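Long-range contacts in cupin 2, conserved barrel domain protein (Shewanella frigidimarina NCIMB 400, PDB 3D82), which is of unknown function but binds a nickel ion inside a cupin barrel, consistent with the metal-dependent roles of that superfamily: residues S14-H19 with L35-G40; D51-V56 with M97-R102. One frame throughout, in Å; residues are numbered along the deposited sequence.

Contact 1. Residues S14-H19 with L35-G40; sequences SLFNQH and LVKVEG
Lys37 reaches from strand 31-39 to the loop that follows helix 9-14 and ends on the carbonyl oxygen of Phe16, its NZ 2.7 Å from O. With CG beside the backbone N (chi1 -74°) and the chain extended beyond it, the lysine runs its methylenes past the Phe16 ring, where CG lies 3.8 Å from CE2. The bond to Phe16 O lies in the carbonyl plane; Lys37 NZ also makes a weak hydrogen bond to Asn17 OD1 (3.2 Å) and another to Phe13 O. The packed centre takes in both rings: buried Phe16 brings CZ within 4.2 Å of Leu35 CB, and the His19 imidazole crosses the lysine at about a right angle, with CD2 3.6 Å from Lys37 CB. His19 CA makes a CA-H...O contact of 3.1 Å with Lys37 O, and NE2 turns to Glu93 on strand 93-101.

The solvent side belongs to exposed Asn17, Gln18 and Glu39 and to two waters. Glu39 OE1 sits at the imidazole edge near CE1, and one water links His19 ND1 to Glu39 O. A second bridges Gln18 O and Lys37 N, beside the direct backbone bond of Lys37 with Trp20. The loop is thus held against strand 31-39 by a lysine whose ammonium group is met by neutral oxygens, two backbone carbonyls and, weakly, an amide, which probably stabilise its charge.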
loop_
_atom_site.group_PDB
_atom_site.type_symbol
_atom_site.label_atom_id
_atom_site.label_comp_id
_atom_site.label_asym_id
_atom_site.label_seq_id
_atom_site.Cartn_x
_atom_site.Cartn_y
_atom_site.Cartn_z
ATOM N N SER D 14 7.016 1.853 -15.181
ATOM C CA SER D 14 7.694 2.068 -16.474
ATOM C C SER D 14 7.584 0.875 -17.459
ATOM O O SER D 14 7.808 1.065 -18.657
ATOM C CB SER D 14 9.162 2.462 -16.277
ATOM O OG SER D 14 9.902 1.382 -15.749
ATOM N N LEU D 15 7.229 -0.324 -16.975
ATOM C CA LEU D 15 7.075 -1.513 -17.841
ATOM C C LEU D 15 5.843 -1.497 -18.764
ATOM O O LEU D 15 5.755 -2.332 -19.681
ATOM C CB LEU D 15 7.035 -2.802 -16.998
ATOM C CG LEU D 15 8.303 -3.195 -16.240
ATOM C CD1 LEU D 15 8.049 -4.362 -15.298
ATOM C CD2 LEU D 15 9.441 -3.523 -17.245
ATOM N N PHE D 16 4.881 -0.600 -18.526
ATOM C CA PHE D 16 3.679 -0.556 -19.359
ATOM C C PHE D 16 3.082 0.842 -19.481
ATOM O O PHE D 16 3.214 1.671 -18.571
ATOM C CB PHE D 16 2.635 -1.524 -18.784
ATOM C CG PHE D 16 2.078 -1.101 -17.450
ATOM C CD1 PHE D 16 2.731 -1.435 -16.262
ATOM C CD2 PHE D 16 0.884 -0.362 -17.378
ATOM C CE1 PHE D 16 2.212 -1.024 -15.033
ATOM C CE2 PHE D 16 0.356 0.045 -16.158
ATOM C CZ PHE D 16 1.008 -0.289 -14.985
ATOM N N ASN D 17 2.447 1.091 -20.625
ATOM C CA ASN D 17 1.719 2.325 -20.877
ATOM C C ASN D 17 0.219 2.116 -21.065
ATOM O O ASN D 17 -0.515 3.099 -21.049
ATOM C CB ASN D 17 2.345 3.062 -22.065
ATOM C CG ASN D 17 3.728 3.646 -21.729
ATOM O OD1 ASN D 17 4.009 4.020 -20.578
ATOM N ND2 ASN D 17 4.581 3.741 -22.733
ATOM N N GLN D 18 -0.243 0.865 -21.202
ATOM C CA GLN D 18 -1.661 0.564 -21.399
ATOM C C GLN D 18 -2.472 0.968 -20.186
ATOM O O GLN D 18 -2.101 0.639 -19.063
ATOM C CB GLN D 18 -1.875 -0.932 -21.655
ATOM C CG GLN D 18 -3.337 -1.346 -21.915
ATOM C CD GLN D 18 -3.941 -0.703 -23.139
ATOM O OE1 GLN D 18 -3.383 -0.809 -24.227
ATOM N NE2 GLN D 18 -5.096 -0.050 -22.976
ATOM N N HIS D 19 -3.580 1.657 -20.436
ATOM C CA HIS D 19 -4.450 2.154 -19.393
ATOM C C HIS D 19 -5.499 1.116 -19.002
ATOM O O HIS D 19 -5.782 0.180 -19.774
ATOM C CB HIS D 19 -5.121 3.461 -19.848
ATOM C CG HIS D 19 -4.210 4.651 -19.857
ATOM N ND1 HIS D 19 -4.665 5.923 -20.125
ATOM C CD2 HIS D 19 -2.894 4.776 -19.555
ATOM C CE1 HIS D 19 -3.657 6.771 -20.037
ATOM N NE2 HIS D 19 -2.577 6.102 -19.677
ATOM N N LEU D 35 -0.886 -2.532 -10.012
ATOM C CA LEU D 35 -0.615 -1.182 -10.502
ATOM C C LEU D 35 -1.452 -0.938 -11.729
ATOM O O LEU D 35 -1.610 -1.836 -12.561
ATOM C CB LEU D 35 0.864 -0.986 -10.828
ATOM C CG LEU D 35 1.842 -1.073 -9.656
ATOM C CD1 LEU D 35 3.204 -0.653 -10.171
ATOM C CD2 LEU D 35 1.438 -0.235 -8.443
ATOM N N VAL D 36 -1.987 0.273 -11.844
ATOM C CA VAL D 36 -2.812 0.655 -12.985
ATOM C C VAL D 36 -2.493 2.107 -13.397
ATOM O O VAL D 36 -2.181 2.950 -12.543
ATOM C CB VAL D 36 -4.349 0.560 -12.646
ATOM C CG1 VAL D 36 -5.170 0.269 -13.897
ATOM C CG2 VAL D 36 -4.666 -0.514 -11.573
ATOM N N LYS D 37 -2.537 2.369 -14.703
ATOM C CA LYS D 37 -2.464 3.713 -15.259
ATOM C C LYS D 37 -3.887 4.002 -15.746
ATOM O O LYS D 37 -4.464 3.183 -16.464
ATOM C CB LYS D 37 -1.432 3.808 -16.386
ATOM C CG LYS D 37 -0.008 3.777 -15.854
ATOM C CD LYS D 37 1.029 3.811 -16.948
ATOM C CE LYS D 37 2.423 3.837 -16.346
ATOM N NZ LYS D 37 3.485 4.079 -17.396
ATOM N N VAL D 38 -4.477 5.121 -15.309
ATOM C CA VAL D 38 -5.863 5.466 -15.664
ATOM C C VAL D 38 -5.989 6.897 -16.195
ATOM O O VAL D 38 -5.241 7.781 -15.793
ATOM C CB VAL D 38 -6.818 5.230 -14.464
ATOM C CG1 VAL D 38 -6.780 3.760 -14.030
ATOM C CG2 VAL D 38 -6.486 6.132 -13.267
ATOM N N GLU D 39 -6.910 7.097 -17.134
ATOM C CA GLU D 39 -7.214 8.425 -17.682
ATOM C C GLU D 39 -8.636 8.390 -18.248
ATOM O O GLU D 39 -9.015 7.415 -18.877
ATOM C CB GLU D 39 -6.201 8.843 -18.752
ATOM C CG GLU D 39 -6.360 10.313 -19.165
ATOM C CD GLU D 39 -5.264 10.834 -20.080
ATOM O OE1 GLU D 39 -4.178 10.225 -20.167
ATOM O OE2 GLU D 39 -5.499 11.889 -20.705
ATOM N N GLY D 40 -9.406 9.447 -18.026
ATOM C CA GLY D 40 -10.808 9.478 -18.433
ATOM C C GLY D 40 -11.634 8.789 -17.365
ATOM O O GLY D 40 -11.191 8.641 -16.217
HETATM O O HOH W 1 -3.038 -0.035 -16.664
HETATM O O HOH W 2 -7.301 6.165 -20.892
#

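Contact 2. Residues D51-V56 with M97-R102; sequences DEVFIV and MIIEPR. With NI (nickel (II) ion), chain L.
Glu52 sends CG anti to its backbone N (chi1 -177°) and stays extended to its carboxylate, whereas Glu100 turns CG between its N and carbonyl carbon (chi1 62°); the two acids end side by side, pointing the same way. They stand on neighbouring antiparallel strands, 52-56 and 93-101, of the cupin beta-barrel. Val53 with Ile99 and Ile55 with Met97 are hydrogen-bonded pairs, and the bonds of the second are the shorter, both 2.8 Å: Ile55 N to Met97 O and Met97 N to Ile55 O. Between them Phe54 and Ile98 form a non-hydrogen-bonded pair.

On the metal-facing side, Ile98 lays CG1 over one face of the Phe54 ring, offset toward its rim and 4.1 Å from CE2, while its CG2 meets Glu52 CG at 3.9 Å. With Ile98 cut back to an alanine, that ring face and the aliphatic stem of Glu52 would probably lose the methylene and methyl groups that lie on them, giving the metal ligand more room to shift. On the other side, Ile55 CD1 packs against CE of Met97, a selenomethionine, and against Ile99 CD1; there the second subunit adds Phe9 to Ile55 and Met28 to Val53.

His45, His47 and His86 complete the protein ligands of the nickel ion. Glu100 OE2 is salt-bridged to Lys34, while Glu100 OE1 lies 2.8 Å from Glu52 OE2, two acceptors that are not hydrogen-bonded in the model. The other oxygen of that ligand, Glu52 OE1, binds nickel at 2.4 Å.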
loop_
_atom_site.group_PDB
_atom_site.type_symbol
_atom_site.label_atom_id
_atom_site.label_comp_id
_atom_site.label_asym_id
_atom_site.label_seq_id
_atom_site.Cartn_x
_atom_site.Cartn_y
_atom_site.Cartn_z
ATOM N N ASP D 51 -14.066 -5.311 0.260
ATOM C CA ASP D 51 -13.616 -3.923 0.254
ATOM C C ASP D 51 -12.504 -3.854 -0.833
ATOM O O ASP D 51 -11.913 -4.868 -1.185
ATOM C CB ASP D 51 -12.997 -3.490 1.566
ATOM C CG ASP D 51 -13.955 -3.560 2.735
ATOM O OD1 ASP D 51 -15.186 -3.500 2.548
ATOM O OD2 ASP D 51 -13.435 -3.683 3.855
ATOM N N GLU D 52 -12.242 -2.659 -1.330
ATOM C CA GLU D 52 -11.224 -2.427 -2.353
ATOM C C GLU D 52 -10.457 -1.159 -1.981
ATOM O O GLU D 52 -11.071 -0.122 -1.715
ATOM C CB GLU D 52 -11.885 -2.263 -3.725
ATOM C CG GLU D 52 -10.912 -2.093 -4.883
ATOM C CD GLU D 52 -11.636 -1.926 -6.200
ATOM O OE1 GLU D 52 -12.389 -0.950 -6.323
ATOM O OE2 GLU D 52 -11.458 -2.745 -7.130
ATOM N N VAL D 53 -9.130 -1.248 -1.980
ATOM C CA VAL D 53 -8.263 -0.131 -1.645
ATOM C C VAL D 53 -7.672 0.514 -2.893
ATOM O O VAL D 53 -7.234 -0.182 -3.788
ATOM C CB VAL D 53 -7.139 -0.573 -0.666
ATOM C CG1 VAL D 53 -6.062 0.545 -0.478
ATOM C CG2 VAL D 53 -7.762 -0.960 0.694
ATOM N N PHE D 54 -7.707 1.847 -2.934
ATOM C CA PHE D 54 -7.047 2.657 -3.948
ATOM C C PHE D 54 -5.978 3.493 -3.249
ATOM O O PHE D 54 -6.260 4.141 -2.237
ATOM C CB PHE D 54 -8.009 3.639 -4.612
ATOM C CG PHE D 54 -8.926 3.013 -5.593
ATOM C CD1 PHE D 54 -10.060 2.344 -5.155
ATOM C CD2 PHE D 54 -8.686 3.123 -6.968
ATOM C CE1 PHE D 54 -10.923 1.766 -6.062
ATOM C CE2 PHE D 54 -9.547 2.536 -7.883
ATOM C CZ PHE D 54 -10.669 1.861 -7.436
ATOM N N ILE D 55 -4.766 3.461 -3.787
ATOM C CA ILE D 55 -3.668 4.299 -3.320
ATOM C C ILE D 55 -3.203 5.033 -4.573
ATOM O O ILE D 55 -2.898 4.391 -5.586
ATOM C CB ILE D 55 -2.515 3.487 -2.722
ATOM C CG1 ILE D 55 -3.007 2.601 -1.558
ATOM C CG2 ILE D 55 -1.383 4.412 -2.237
ATOM C CD1 ILE D 55 -1.926 1.706 -0.928
ATOM N N VAL D 56 -3.200 6.363 -4.521
ATOM C CA VAL D 56 -2.695 7.173 -5.633
ATOM C C VAL D 56 -1.192 7.383 -5.416
ATOM O O VAL D 56 -0.768 7.812 -4.337
ATOM C CB VAL D 56 -3.446 8.490 -5.766
ATOM C CG1 VAL D 56 -2.852 9.345 -6.925
ATOM C CG2 VAL D 56 -4.935 8.192 -5.978
HETATM N N MSE D 97 -2.449 2.223 -7.327
HETATM C CA MSE D 97 -2.268 0.888 -6.829
HETATM C C MSE D 97 -3.592 0.457 -6.200
HETATM O O MSE D 97 -4.196 1.216 -5.444
HETATM C CB MSE D 97 -1.118 0.767 -5.813
HETATM C CG MSE D 97 -0.912 -0.686 -5.389
HETATM SE SE MSE D 97 0.801 -1.081 -4.655
HETATM C CE MSE D 97 0.539 -0.205 -2.996
ATOM N N ILE D 98 -4.041 -0.737 -6.568
ATOM C CA ILE D 98 -5.259 -1.352 -6.036
ATOM C C ILE D 98 -4.857 -2.603 -5.277
ATOM O O ILE D 98 -3.985 -3.348 -5.733
ATOM C CB ILE D 98 -6.257 -1.738 -7.136
ATOM C CG1 ILE D 98 -6.802 -0.505 -7.844
ATOM C CG2 ILE D 98 -7.455 -2.507 -6.570
ATOM C CD1 ILE D 98 -7.518 -0.898 -9.188
ATOM N N ILE D 99 -5.480 -2.808 -4.111
ATOM C CA ILE D 99 -5.235 -3.972 -3.280
ATOM C C ILE D 99 -6.590 -4.598 -2.991
ATOM O O ILE D 99 -7.522 -3.910 -2.538
ATOM C CB ILE D 99 -4.508 -3.634 -1.954
ATOM C CG1 ILE D 99 -3.262 -2.758 -2.193
ATOM C CG2 ILE D 99 -4.112 -4.947 -1.223
ATOM C CD1 ILE D 99 -2.618 -2.235 -0.905
ATOM N N GLU D 100 -6.702 -5.885 -3.278
ATOM C CA GLU D 100 -7.936 -6.635 -3.080
ATOM C C GLU D 100 -7.666 -8.139 -3.215
ATOM O O GLU D 100 -6.625 -8.520 -3.779
ATOM C CB GLU D 100 -8.994 -6.184 -4.116
ATOM C CG GLU D 100 -8.608 -6.441 -5.600
ATOM C CD GLU D 100 -9.573 -5.746 -6.575
ATOM O OE1 GLU D 100 -10.632 -5.226 -6.126
ATOM O OE2 GLU D 100 -9.271 -5.725 -7.783
ATOM N N PRO D 101 -8.610 -8.995 -2.755
ATOM C CA PRO D 101 -8.423 -10.443 -2.864
ATOM C C PRO D 101 -8.256 -10.893 -4.297
ATOM O O PRO D 101 -8.733 -10.211 -5.210
ATOM C CB PRO D 101 -9.736 -11.020 -2.312
ATOM C CG PRO D 101 -10.266 -9.974 -1.438
ATOM C CD PRO D 101 -9.897 -8.687 -2.105
ATOM N N ARG D 102 -7.557 -12.010 -4.474
ATOM C CA ARG D 102 -7.376 -12.622 -5.786
ATOM C C ARG D 102 -8.730 -13.176 -6.233
ATOM O O ARG D 102 -9.508 -13.730 -5.434
ATOM C CB ARG D 102 -6.325 -13.740 -5.748
ATOM C CG ARG D 102 -6.122 -14.391 -7.090
ATOM C CD ARG D 102 -4.868 -15.202 -7.159
ATOM N NE ARG D 102 -4.638 -15.724 -8.507
ATOM C CZ ARG D 102 -3.531 -16.361 -8.905
ATOM N NH1 ARG D 102 -2.503 -16.572 -8.066
ATOM N NH2 ARG D 102 -3.438 -16.792 -10.167
ATOM O OXT ARG D 102 -9.051 -13.051 -7.417
HETATM NI NI NI L . -13.781 -1.066 -8.304
#

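From the N terminus the chain passes through helix 9-14 into the loop of contact 1, makes the hairpin of strands 23-28 and 31-39, and returns along the second strand to close a short loop of 15 intervening residues. Contact 2 opens only afterwards: the chain leaves strand 52-56, builds the three-stranded sheet and strand 76-80, and residues 97-102 come back beside 51-56 after 40 intervening residues. The two closures follow in series, neither nesting nor crossing. In space they meet because strands 31-39 and 93-101 are neighbours, with Val36 CG2 3.7 Å from Ile98 CD1. Contact 1 ties the N-terminal loop to the sheet, contact 2 the strand that carries Glu52 to the C-terminal one.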